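Side-chain contacts in Tle cognate immunity protein 4 C-terminal domain-containing protein (Pseudomonas aeruginosa PAO1, PDB 4R1D), which probably protects Pseudomonas aeruginosa from its own type VI secretion lipase Tle4, with which it forms a complex, acting as the cognate immunity protein: residues G215-G220 / G224-V229; Y239-E244 / E286-I291; E55-R60 / N66-K71. All blocks are in the same frame, centred on the assembly; numbering follows the deposited sequence.

From the N terminus, the first contact to close is interaction 3, where the end of helix 42-58 meets the start of strand 68-73 across a short loop in the N-terminal family region. Interaction 1 follows far along the chain, in the C-terminal region, and closes the connection between strands 209-214 and 225-233. Interaction 2 then closes a longer excursion that includes strand 256-263, bringing helix 281-292 back onto strand 236-245. The three lie in series, neither nested nor crossed. Interactions 1 and 2 touch through neighbouring strands 225-233 and 236-245, their centres about 9 Å apart; interaction 3 sits at the other end of the molecule, its centre about 51 Å from that of interaction 1.

Interaction 1: residues G215-G220 / G224-V229; sequences GKHPVG and GEEYLV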
loop_
_atom_site.group_PDB
_atom_site.type_symbol
_atom_site.label_atom_id
_atom_site.label_comp_id
_atom_site.label_asym_id
_atom_site.label_seq_id
_atom_site.Cartn_x
_atom_site.Cartn_y
_atom_site.Cartn_z
ATOM N N GLY B 215 0.081 31.416 -5.036
ATOM C CA GLY B 215 -0.545 32.130 -6.131
ATOM C C GLY B 215 -0.135 31.608 -7.486
ATOM O O GLY B 215 0.307 30.473 -7.610
ATOM N N LYS B 216 -0.281 32.450 -8.506
ATOM C CA LYS B 216 0.050 32.051 -9.867
ATOM C C LYS B 216 1.553 32.041 -10.103
ATOM O O LYS B 216 2.289 32.854 -9.541
ATOM C CB LYS B 216 -0.633 32.976 -10.874
ATOM C CG LYS B 216 -2.128 33.078 -10.668
ATOM C CD LYS B 216 -2.807 33.739 -11.847
ATOM C CE LYS B 216 -4.319 33.737 -11.681
ATOM N NZ LYS B 216 -4.988 34.432 -12.823
ATOM N N HIS B 217 1.996 31.102 -10.934
ATOM C CA HIS B 217 3.394 31.016 -11.347
ATOM C C HIS B 217 3.423 30.479 -12.764
ATOM O O HIS B 217 3.788 29.336 -13.008
ATOM C CB HIS B 217 4.214 30.124 -10.409
ATOM C CG HIS B 217 5.685 30.143 -10.698
ATOM N ND1 HIS B 217 6.638 29.855 -9.744
ATOM C CD2 HIS B 217 6.364 30.416 -11.837
ATOM C CE1 HIS B 217 7.841 29.949 -10.285
ATOM N NE2 HIS B 217 7.703 30.294 -11.554
ATOM N N PRO B 218 2.996 31.313 -13.714
ATOM C CA PRO B 218 3.055 30.928 -15.119
ATOM C C PRO B 218 4.512 30.768 -15.516
ATOM O O PRO B 218 5.370 31.443 -14.943
ATOM C CB PRO B 218 2.435 32.133 -15.836
ATOM C CG PRO B 218 2.666 33.287 -14.911
ATOM C CD PRO B 218 2.582 32.716 -13.524
ATOM N N VAL B 219 4.773 29.845 -16.436
ATOM C CA VAL B 219 6.097 29.640 -17.015
ATOM C C VAL B 219 5.843 29.608 -18.507
ATOM O O VAL B 219 5.342 28.612 -19.060
ATOM C CB VAL B 219 6.738 28.307 -16.566
ATOM C CG1 VAL B 219 8.094 28.110 -17.247
ATOM C CG2 VAL B 219 6.881 28.274 -15.059
ATOM N N GLY B 220 6.153 30.717 -19.165
ATOM C CA GLY B 220 5.768 30.865 -20.555
ATOM C C GLY B 220 4.269 30.680 -20.658
ATOM O O GLY B 220 3.516 31.246 -19.870
ATOM N N GLY B 224 0.739 27.719 -14.691
ATOM C CA GLY B 224 0.960 27.058 -13.412
ATOM C C GLY B 224 0.532 27.876 -12.205
ATOM O O GLY B 224 0.500 29.103 -12.253
ATOM N N GLU B 225 0.186 27.188 -11.118
ATOM C CA GLU B 225 -0.063 27.841 -9.842
ATOM C C GLU B 225 0.768 27.123 -8.791
ATOM O O GLU B 225 1.079 25.950 -8.954
ATOM C CB GLU B 225 -1.553 27.813 -9.499
ATOM C CG GLU B 225 -2.393 28.554 -10.544
ATOM C CD GLU B 225 -3.820 28.842 -10.094
ATOM O OE1 GLU B 225 -4.365 28.067 -9.279
ATOM O OE2 GLU B 225 -4.391 29.851 -10.566
ATOM N N GLU B 226 1.144 27.823 -7.732
ATOM C CA GLU B 226 2.046 27.232 -6.751
ATOM C C GLU B 226 1.635 27.538 -5.322
ATOM O O GLU B 226 0.939 28.509 -5.052
ATOM C CB GLU B 226 3.479 27.716 -6.984
ATOM C CG GLU B 226 3.695 29.152 -6.582
ATOM C CD GLU B 226 5.075 29.668 -6.950
ATOM O OE1 GLU B 226 5.948 28.854 -7.334
ATOM O OE2 GLU B 226 5.273 30.894 -6.859
ATOM N N TYR B 227 2.112 26.703 -4.410
ATOM C CA TYR B 227 1.840 26.849 -3.005
ATOM C C TYR B 227 3.120 26.382 -2.342
ATOM O O TYR B 227 3.549 25.251 -2.551
ATOM C CB TYR B 227 0.661 25.939 -2.618
ATOM C CG TYR B 227 -0.170 26.439 -1.458
ATOM C CD1 TYR B 227 0.424 27.015 -0.347
ATOM C CD2 TYR B 227 -1.553 26.340 -1.485
ATOM C CE1 TYR B 227 -0.342 27.473 0.720
ATOM C CE2 TYR B 227 -2.328 26.796 -0.425
ATOM C CZ TYR B 227 -1.712 27.361 0.675
ATOM O OH TYR B 227 -2.466 27.823 1.732
ATOM N N LEU B 228 3.751 27.255 -1.565
ATOM C CA LEU B 228 5.075 26.966 -1.025
ATOM C C LEU B 228 5.062 27.121 0.487
ATOM O O LEU B 228 4.753 28.201 0.994
ATOM C CB LEU B 228 6.108 27.949 -1.607
ATOM C CG LEU B 228 6.832 27.641 -2.921
ATOM C CD1 LEU B 228 5.912 27.212 -4.038
ATOM C CD2 LEU B 228 7.657 28.855 -3.354
ATOM N N VAL B 229 5.391 26.059 1.214
ATOM C CA VAL B 229 5.394 26.150 2.666
ATOM C C VAL B 229 6.728 25.690 3.246
ATOM O O VAL B 229 7.482 24.968 2.600
ATOM C CB VAL B 229 4.224 25.354 3.298
ATOM C CG1 VAL B 229 2.894 25.752 2.645
ATOM C CG2 VAL B 229 4.455 23.863 3.171
HETATM O O HOH W 1 3.117 32.752 -6.614
#
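His217 and Glu226 meet with their flat groups nearly perpendicular, the imidazole and carboxylate planes standing 82° apart. ND1 of His217 donates to Glu226 OE1 at 2.7 Å in a nearly straight bond. The acceptor lies close to the plane of the imidazole, whereas the donor approaches OE1 from well above the carboxylate plane. The ring is brought there with CG anti to the backbone N (chi1 -173°), and His217 CB packs against Glu226 CD at 3.6 Å. Glu226 has its CG wedged between backbone N and carbonyl carbon (chi1 73°) and continues extended, so that the carboxylate meets the histidine. Each carboxylate oxygen has further partners: Trp288 NE1 also donates to OE1, while OE2 pairs with Arg213 in a salt bridge and accepts a hydrogen bond from a water that also donates to Lys216 O. These bonds hold the buried carboxylate in place, and His217 NE2 is engaged in turn by Asp293.

On the other face of the strand pair, Lys216 and Glu225 run side by side in the same direction. The methylenes of Lys216 pass beside the Glu225 carboxylate, CG 3.9 Å from OE2, while the charged ends stay 5.1 Å apart between NZ and OE2.

Along the backbones, Gly215 and Glu226 form an antiparallel hydrogen-bonded pair, with Glu226 N to Gly215 O at 2.8 Å, and Lys216 and Glu225 the non-hydrogen-bonded pair beside it. His217 N bonds Gly224 O where the loop leaves this antiparallel ladder, and a buried His-carboxylate hydrogen bond fastens the loop to its strand.

Interaction 2: residues Y239-E244 / E286-I291; sequences YTFMWE and ELWDTI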
loop_
_atom_site.group_PDB
_atom_site.type_symbol
_atom_site.label_atom_id
_atom_site.label_comp_id
_atom_site.label_asym_id
_atom_site.label_seq_id
_atom_site.Cartn_x
_atom_site.Cartn_y
_atom_site.Cartn_z
ATOM N N TYR B 239 10.558 21.760 4.058
ATOM C CA TYR B 239 9.989 22.532 2.972
ATOM C C TYR B 239 9.024 21.660 2.196
ATOM O O TYR B 239 9.237 20.458 2.074
ATOM C CB TYR B 239 11.091 22.962 2.006
ATOM C CG TYR B 239 12.068 23.963 2.572
ATOM C CD1 TYR B 239 11.774 25.314 2.575
ATOM C CD2 TYR B 239 13.285 23.553 3.095
ATOM C CE1 TYR B 239 12.663 26.242 3.092
ATOM C CE2 TYR B 239 14.191 24.472 3.616
ATOM C CZ TYR B 239 13.873 25.814 3.608
ATOM O OH TYR B 239 14.759 26.742 4.111
ATOM N N THR B 240 7.977 22.270 1.662
ATOM C CA THR B 240 7.168 21.599 0.648
ATOM C C THR B 240 6.691 22.632 -0.367
ATOM O O THR B 240 5.884 23.503 -0.048
ATOM C CB THR B 240 5.986 20.841 1.257
ATOM O OG1 THR B 240 6.480 19.864 2.184
ATOM C CG2 THR B 240 5.213 20.121 0.171
ATOM N N PHE B 241 7.263 22.556 -1.567
ATOM C CA PHE B 241 6.970 23.480 -2.654
ATOM C C PHE B 241 6.199 22.705 -3.707
ATOM O O PHE B 241 6.626 21.620 -4.119
ATOM C CB PHE B 241 8.260 24.022 -3.284
ATOM C CG PHE B 241 9.083 24.881 -2.365
ATOM C CD1 PHE B 241 8.649 25.179 -1.079
ATOM C CD2 PHE B 241 10.307 25.380 -2.790
ATOM C CE1 PHE B 241 9.415 25.967 -0.235
ATOM C CE2 PHE B 241 11.082 26.164 -1.949
ATOM C CZ PHE B 241 10.636 26.461 -0.675
ATOM N N MET B 242 5.055 23.249 -4.120
ATOM C CA MET B 242 4.114 22.543 -4.996
ATOM C C MET B 242 3.716 23.430 -6.180
ATOM O O MET B 242 3.388 24.588 -5.981
ATOM C CB MET B 242 2.862 22.179 -4.187
ATOM C CG MET B 242 3.181 21.321 -2.970
ATOM S SD MET B 242 1.854 21.264 -1.746
ATOM C CE MET B 242 2.183 22.759 -0.813
ATOM N N TRP B 243 3.748 22.885 -7.396
ATOM C CA TRP B 243 3.439 23.649 -8.608
ATOM C C TRP B 243 2.662 22.734 -9.543
ATOM O O TRP B 243 3.022 21.576 -9.707
ATOM C CB TRP B 243 4.750 24.078 -9.272
ATOM C CG TRP B 243 4.636 24.929 -10.527
ATOM C CD1 TRP B 243 4.602 26.297 -10.587
ATOM C CD2 TRP B 243 4.615 24.470 -11.892
ATOM N NE1 TRP B 243 4.544 26.711 -11.899
ATOM C CE2 TRP B 243 4.542 25.614 -12.719
ATOM C CE3 TRP B 243 4.636 23.203 -12.495
ATOM C CZ2 TRP B 243 4.499 25.535 -14.116
ATOM C CZ3 TRP B 243 4.585 23.121 -13.891
ATOM C CH2 TRP B 243 4.521 24.285 -14.687
ATOM N N GLU B 244 1.597 23.252 -10.148
ATOM C CA GLU B 244 0.783 22.431 -11.007
ATOM C C GLU B 244 0.113 23.223 -12.114
ATOM O O GLU B 244 -0.279 24.383 -11.932
ATOM C CB GLU B 244 -0.289 21.708 -10.178
ATOM C CG GLU B 244 -1.100 20.694 -10.978
ATOM C CD GLU B 244 -1.943 19.800 -10.084
ATOM O OE1 GLU B 244 -1.555 19.592 -8.917
ATOM O OE2 GLU B 244 -2.992 19.304 -10.554
ATOM N N GLU B 286 15.267 30.202 -4.585
ATOM C CA GLU B 286 16.080 30.465 -5.768
ATOM C C GLU B 286 16.221 29.217 -6.640
ATOM O O GLU B 286 16.029 29.266 -7.865
ATOM C CB GLU B 286 17.466 30.969 -5.362
ATOM C CG GLU B 286 18.381 31.288 -6.543
ATOM C CD GLU B 286 19.741 31.811 -6.099
ATOM O OE1 GLU B 286 20.484 31.063 -5.422
ATOM O OE2 GLU B 286 20.053 32.977 -6.422
ATOM N N LEU B 287 16.560 28.103 -6.003
ATOM C CA LEU B 287 16.707 26.841 -6.714
ATOM C C LEU B 287 15.364 26.447 -7.321
ATOM O O LEU B 287 15.274 26.139 -8.497
ATOM C CB LEU B 287 17.243 25.744 -5.783
ATOM C CG LEU B 287 17.487 24.376 -6.436
ATOM C CD1 LEU B 287 18.526 24.462 -7.558
ATOM C CD2 LEU B 287 17.874 23.317 -5.410
ATOM N N TRP B 288 14.321 26.469 -6.500
ATOM C CA TRP B 288 12.956 26.216 -6.960
ATOM C C TRP B 288 12.580 27.039 -8.203
ATOM O O TRP B 288 12.202 26.487 -9.233
ATOM C CB TRP B 288 11.996 26.514 -5.809
ATOM C CG TRP B 288 10.539 26.552 -6.174
ATOM C CD1 TRP B 288 9.754 27.663 -6.289
ATOM C CD2 TRP B 288 9.689 25.430 -6.436
ATOM N NE1 TRP B 288 8.464 27.306 -6.612
ATOM C CE2 TRP B 288 8.397 25.939 -6.702
ATOM C CE3 TRP B 288 9.890 24.043 -6.462
ATOM C CZ2 TRP B 288 7.310 25.108 -6.991
ATOM C CZ3 TRP B 288 8.808 23.216 -6.754
ATOM C CH2 TRP B 288 7.536 23.755 -7.016
ATOM N N ASP B 289 12.676 28.360 -8.111
ATOM C CA ASP B 289 12.317 29.214 -9.237
ATOM C C ASP B 289 13.150 28.925 -10.474
ATOM O O ASP B 289 12.635 28.906 -11.593
ATOM C CB ASP B 289 12.449 30.696 -8.879
ATOM C CG ASP B 289 11.324 31.187 -7.996
ATOM O OD1 ASP B 289 10.205 30.658 -8.122
ATOM O OD2 ASP B 289 11.560 32.103 -7.180
ATOM N N THR B 290 14.441 28.707 -10.273
ATOM C CA THR B 290 15.334 28.485 -11.407
ATOM C C THR B 290 14.940 27.216 -12.174
ATOM O O THR B 290 14.852 27.219 -13.405
ATOM C CB THR B 290 16.807 28.444 -10.949
ATOM O OG1 THR B 290 17.111 29.663 -10.250
ATOM C CG2 THR B 290 17.747 28.292 -12.147
ATOM N N ILE B 291 14.676 26.138 -11.442
ATOM C CA ILE B 291 14.222 24.905 -12.082
ATOM C C ILE B 291 12.848 25.042 -12.740
ATOM O O ILE B 291 12.667 24.689 -13.902
ATOM C CB ILE B 291 14.191 23.727 -11.094
ATOM C CG1 ILE B 291 15.607 23.347 -10.669
ATOM C CG2 ILE B 291 13.536 22.522 -11.745
ATOM C CD1 ILE B 291 15.647 22.267 -9.607
#
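Trp288 reaches from helix 281-292 toward strand 236-245, passing Phe241 in the opposite direction. Its CB, at the root, lies 3.6 Å from Phe241 CD2. With chi1 at 169°, CG is swung away from the helix backbone nitrogen and the indole projects at the strand. CG and CD2 meet the same Phe241 CD2, where the phenyl edge is turned to the five-membered ring in an edge-to-face pair, planes at 74° and centroids 5.0 Å apart. Farther out, CE3 and CZ3 lie under Phe241 CB, which sits over the six-membered ring, 3.5 Å from its centroid and only 9° off the normal, a clear CH-pi contact. At the far rim, CZ2 and CH2 abut Trp243 CB at 3.6 Å each, and CH2 also approaches the backbone N of Met242 at 3.8 Å. The polar NE1 turns to Glu226 OE1 on the neighbouring strand 225-233, while Leu228 and Leu261 add apolar contacts to the indole. Across the two segments the attraction is therefore dispersive and aromatic, and the N-H bond probably helps fix the rotation of the buried indole.

Interaction 3: residues E55-R60 / N66-K71; sequences EWRTQR and NMFLRK
Trp56 and Phe68 pack where helix 42-58 ends against the start of strand 68-73, Trp56 CB resting 3.8 Å from Phe68 CD1. This is the closely fitted half of the contact. Met67 crosses the indole itself, its CB 4.0 Å from Trp56 CE3 and its methyl CE beside CZ3. The methionine is folded at both of its later torsions (chi2 -66°, chi3 -72°), which carries CE back to the tryptophan, while its CG presses on the backbone of Gln59 and Arg60. Gln59 CB adds to that apolar patch. Ser83 of strand 79-84 and Leu94 of strand 92-100 also touch Trp56, and Trp84 touches Met67, so the helix end rests on these strands.

Toward solvent the contact is more exposed and polar. Arg57 stretches from CG to NE past Phe68, whose CD2 lies over one face of the guanidinium; the two planes are inclined by 40°, and NH2 comes within 3.7 Å of Phe68 CE2. The polar end of Arg57 is held by a salt bridge to Glu53. Arg60, exposed, doubles back at chi2 and sends NH1 to two carbonyls of its own segment, Arg57 O and Gln59 O, each at 2.9 Å. Gln59 O also accepts from Met67 N at 3.0 Å, the two donors arriving from opposite faces of its carbonyl plane. Asn66 OD1 accepts from Phe68 N, forming an Asx turn that shapes the entry to the strand.

The chemistry is thus divided: apolar packing fixes the helix to the strand, while Arg60 NH1 takes Arg57 O in the last turn of the helix and joins Met67 N on Gln59 O just after it. The positive guanidinium of Arg60 would probably also favour the helix dipole.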
loop_
_atom_site.group_PDB
_atom_site.type_symbol
_atom_site.label_atom_id
_atom_site.label_comp_id
_atom_site.label_asym_id
_atom_site.label_seq_id
_atom_site.Cartn_x
_atom_site.Cartn_y
_atom_site.Cartn_z
ATOM N N GLU B 55 9.141 -20.521 -19.175
ATOM C CA GLU B 55 8.624 -20.533 -17.814
ATOM C C GLU B 55 7.104 -20.552 -17.844
ATOM O O GLU B 55 6.472 -21.337 -17.139
ATOM C CB GLU B 55 9.099 -19.314 -17.020
ATOM C CG GLU B 55 10.588 -19.285 -16.745
ATOM C CD GLU B 55 10.999 -18.083 -15.918
ATOM O OE1 GLU B 55 10.113 -17.294 -15.523
ATOM O OE2 GLU B 55 12.209 -17.929 -15.659
ATOM N N TRP B 56 6.526 -19.671 -18.651
ATOM C CA TRP B 56 5.076 -19.575 -18.767
ATOM C C TRP B 56 4.486 -20.908 -19.207
ATOM O O TRP B 56 3.437 -21.326 -18.722
ATOM C CB TRP B 56 4.677 -18.501 -19.780
ATOM C CG TRP B 56 4.660 -17.087 -19.256
ATOM C CD1 TRP B 56 5.390 -16.033 -19.725
ATOM C CD2 TRP B 56 3.859 -16.575 -18.188
ATOM N NE1 TRP B 56 5.096 -14.893 -19.013
ATOM C CE2 TRP B 56 4.158 -15.202 -18.062
ATOM C CE3 TRP B 56 2.917 -17.142 -17.326
ATOM C CZ2 TRP B 56 3.554 -14.393 -17.107
ATOM C CZ3 TRP B 56 2.319 -16.334 -16.379
ATOM C CH2 TRP B 56 2.636 -14.975 -16.279
ATOM N N ARG B 57 5.162 -21.566 -20.138
ATOM C CA ARG B 57 4.664 -22.830 -20.680
ATOM C C ARG B 57 4.568 -23.945 -19.631
ATOM O O ARG B 57 3.830 -24.917 -19.828
ATOM C CB ARG B 57 5.488 -23.260 -21.904
ATOM C CG ARG B 57 5.128 -22.503 -23.186
ATOM C CD ARG B 57 6.155 -22.772 -24.298
ATOM N NE ARG B 57 5.807 -22.127 -25.560
ATOM C CZ ARG B 57 4.965 -22.649 -26.451
ATOM N NH1 ARG B 57 4.375 -23.806 -26.201
ATOM N NH2 ARG B 57 4.705 -22.013 -27.587
ATOM N N THR B 58 5.279 -23.794 -18.511
ATOM C CA THR B 58 5.215 -24.779 -17.434
ATOM C C THR B 58 4.070 -24.498 -16.466
ATOM O O THR B 58 3.721 -25.345 -15.649
ATOM C CB THR B 58 6.520 -24.841 -16.605
ATOM O OG1 THR B 58 6.709 -23.612 -15.888
ATOM C CG2 THR B 58 7.726 -25.126 -17.495
ATOM N N GLN B 59 3.492 -23.305 -16.550
ATOM C CA GLN B 59 2.490 -22.902 -15.573
ATOM C C GLN B 59 1.074 -23.215 -16.019
ATOM O O GLN B 59 0.776 -23.259 -17.211
ATOM C CB GLN B 59 2.671 -21.431 -15.184
ATOM C CG GLN B 59 4.018 -21.185 -14.515
ATOM C CD GLN B 59 4.341 -19.716 -14.338
ATOM O OE1 GLN B 59 3.445 -18.876 -14.240
ATOM N NE2 GLN B 59 5.633 -19.396 -14.303
ATOM N N ARG B 60 0.210 -23.458 -15.041
ATOM C CA ARG B 60 -1.143 -23.917 -15.307
ATOM C C ARG B 60 -2.192 -22.985 -14.725
ATOM O O ARG B 60 -2.115 -22.601 -13.565
ATOM C CB ARG B 60 -1.331 -25.315 -14.719
ATOM C CG ARG B 60 -0.439 -26.359 -15.356
ATOM C CD ARG B 60 -0.754 -26.512 -16.833
ATOM N NE ARG B 60 0.142 -27.464 -17.483
ATOM C CZ ARG B 60 1.197 -27.126 -18.219
ATOM N NH1 ARG B 60 1.489 -25.850 -18.419
ATOM N NH2 ARG B 60 1.956 -28.066 -18.770
ATOM N N ASN B 66 -2.996 -24.188 -20.188
ATOM C CA ASN B 66 -1.668 -23.572 -20.212
ATOM C C ASN B 66 -1.765 -22.075 -19.925
ATOM O O ASN B 66 -2.634 -21.398 -20.461
ATOM C CB ASN B 66 -0.989 -23.827 -21.566
ATOM C CG ASN B 66 0.535 -23.738 -21.496
ATOM O OD1 ASN B 66 1.103 -22.772 -20.967
ATOM N ND2 ASN B 66 1.207 -24.749 -22.042
ATOM N N MET B 67 -0.875 -21.556 -19.082
ATOM C CA MET B 67 -0.855 -20.125 -18.812
ATOM C C MET B 67 -0.331 -19.338 -20.003
ATOM O O MET B 67 -0.667 -18.169 -20.172
ATOM C CB MET B 67 -0.032 -19.804 -17.553
ATOM C CG MET B 67 -0.745 -20.147 -16.256
ATOM S SD MET B 67 -2.188 -19.118 -15.996
ATOM C CE MET B 67 -1.412 -17.537 -15.614
ATOM N N PHE B 68 0.484 -19.979 -20.840
ATOM C CA PHE B 68 0.994 -19.306 -22.028
ATOM C C PHE B 68 0.001 -19.404 -23.179
ATOM O O PHE B 68 -0.441 -20.491 -23.536
ATOM C CB PHE B 68 2.344 -19.876 -22.457
ATOM C CG PHE B 68 2.987 -19.109 -23.576
ATOM C CD1 PHE B 68 3.526 -17.854 -23.344
ATOM C CD2 PHE B 68 3.061 -19.642 -24.857
ATOM C CE1 PHE B 68 4.122 -17.136 -24.367
ATOM C CE2 PHE B 68 3.659 -18.923 -25.888
ATOM C CZ PHE B 68 4.190 -17.674 -25.639
ATOM N N LEU B 69 -0.342 -18.264 -23.759
ATOM C CA LEU B 69 -1.286 -18.237 -24.869
ATOM C C LEU B 69 -0.587 -18.172 -26.229
ATOM O O LEU B 69 -0.818 -19.024 -27.084
ATOM C CB LEU B 69 -2.272 -17.090 -24.690
ATOM C CG LEU B 69 -3.008 -17.317 -23.361
ATOM C CD1 LEU B 69 -3.741 -16.085 -22.911
ATOM C CD2 LEU B 69 -3.961 -18.518 -23.465
ATOM N N ARG B 70 0.275 -17.181 -26.428
ATOM C CA ARG B 70 0.974 -17.062 -27.703
ATOM C C ARG B 70 2.098 -16.049 -27.674
ATOM O O ARG B 70 2.113 -15.130 -26.854
ATOM C CB ARG B 70 -0.001 -16.718 -28.842
ATOM C CG ARG B 70 -0.919 -15.531 -28.574
ATOM C CD ARG B 70 -2.004 -15.409 -29.651
ATOM N NE ARG B 70 -3.245 -14.845 -29.112
ATOM C CZ ARG B 70 -4.156 -15.545 -28.440
ATOM N NH1 ARG B 70 -3.971 -16.844 -28.224
ATOM N NH2 ARG B 70 -5.250 -14.958 -27.977
ATOM N N LYS B 71 3.050 -16.237 -28.579
ATOM C CA LYS B 71 4.055 -15.230 -28.848
ATOM C C LYS B 71 3.642 -14.477 -30.103
ATOM O O LYS B 71 3.389 -15.087 -31.146
ATOM C CB LYS B 71 5.417 -15.881 -29.035
ATOM C CG LYS B 71 6.555 -14.894 -29.193
ATOM C CD LYS B 71 7.875 -15.629 -29.332
ATOM C CE LYS B 71 9.017 -14.672 -29.602
ATOM N NZ LYS B 71 10.281 -15.422 -29.844
#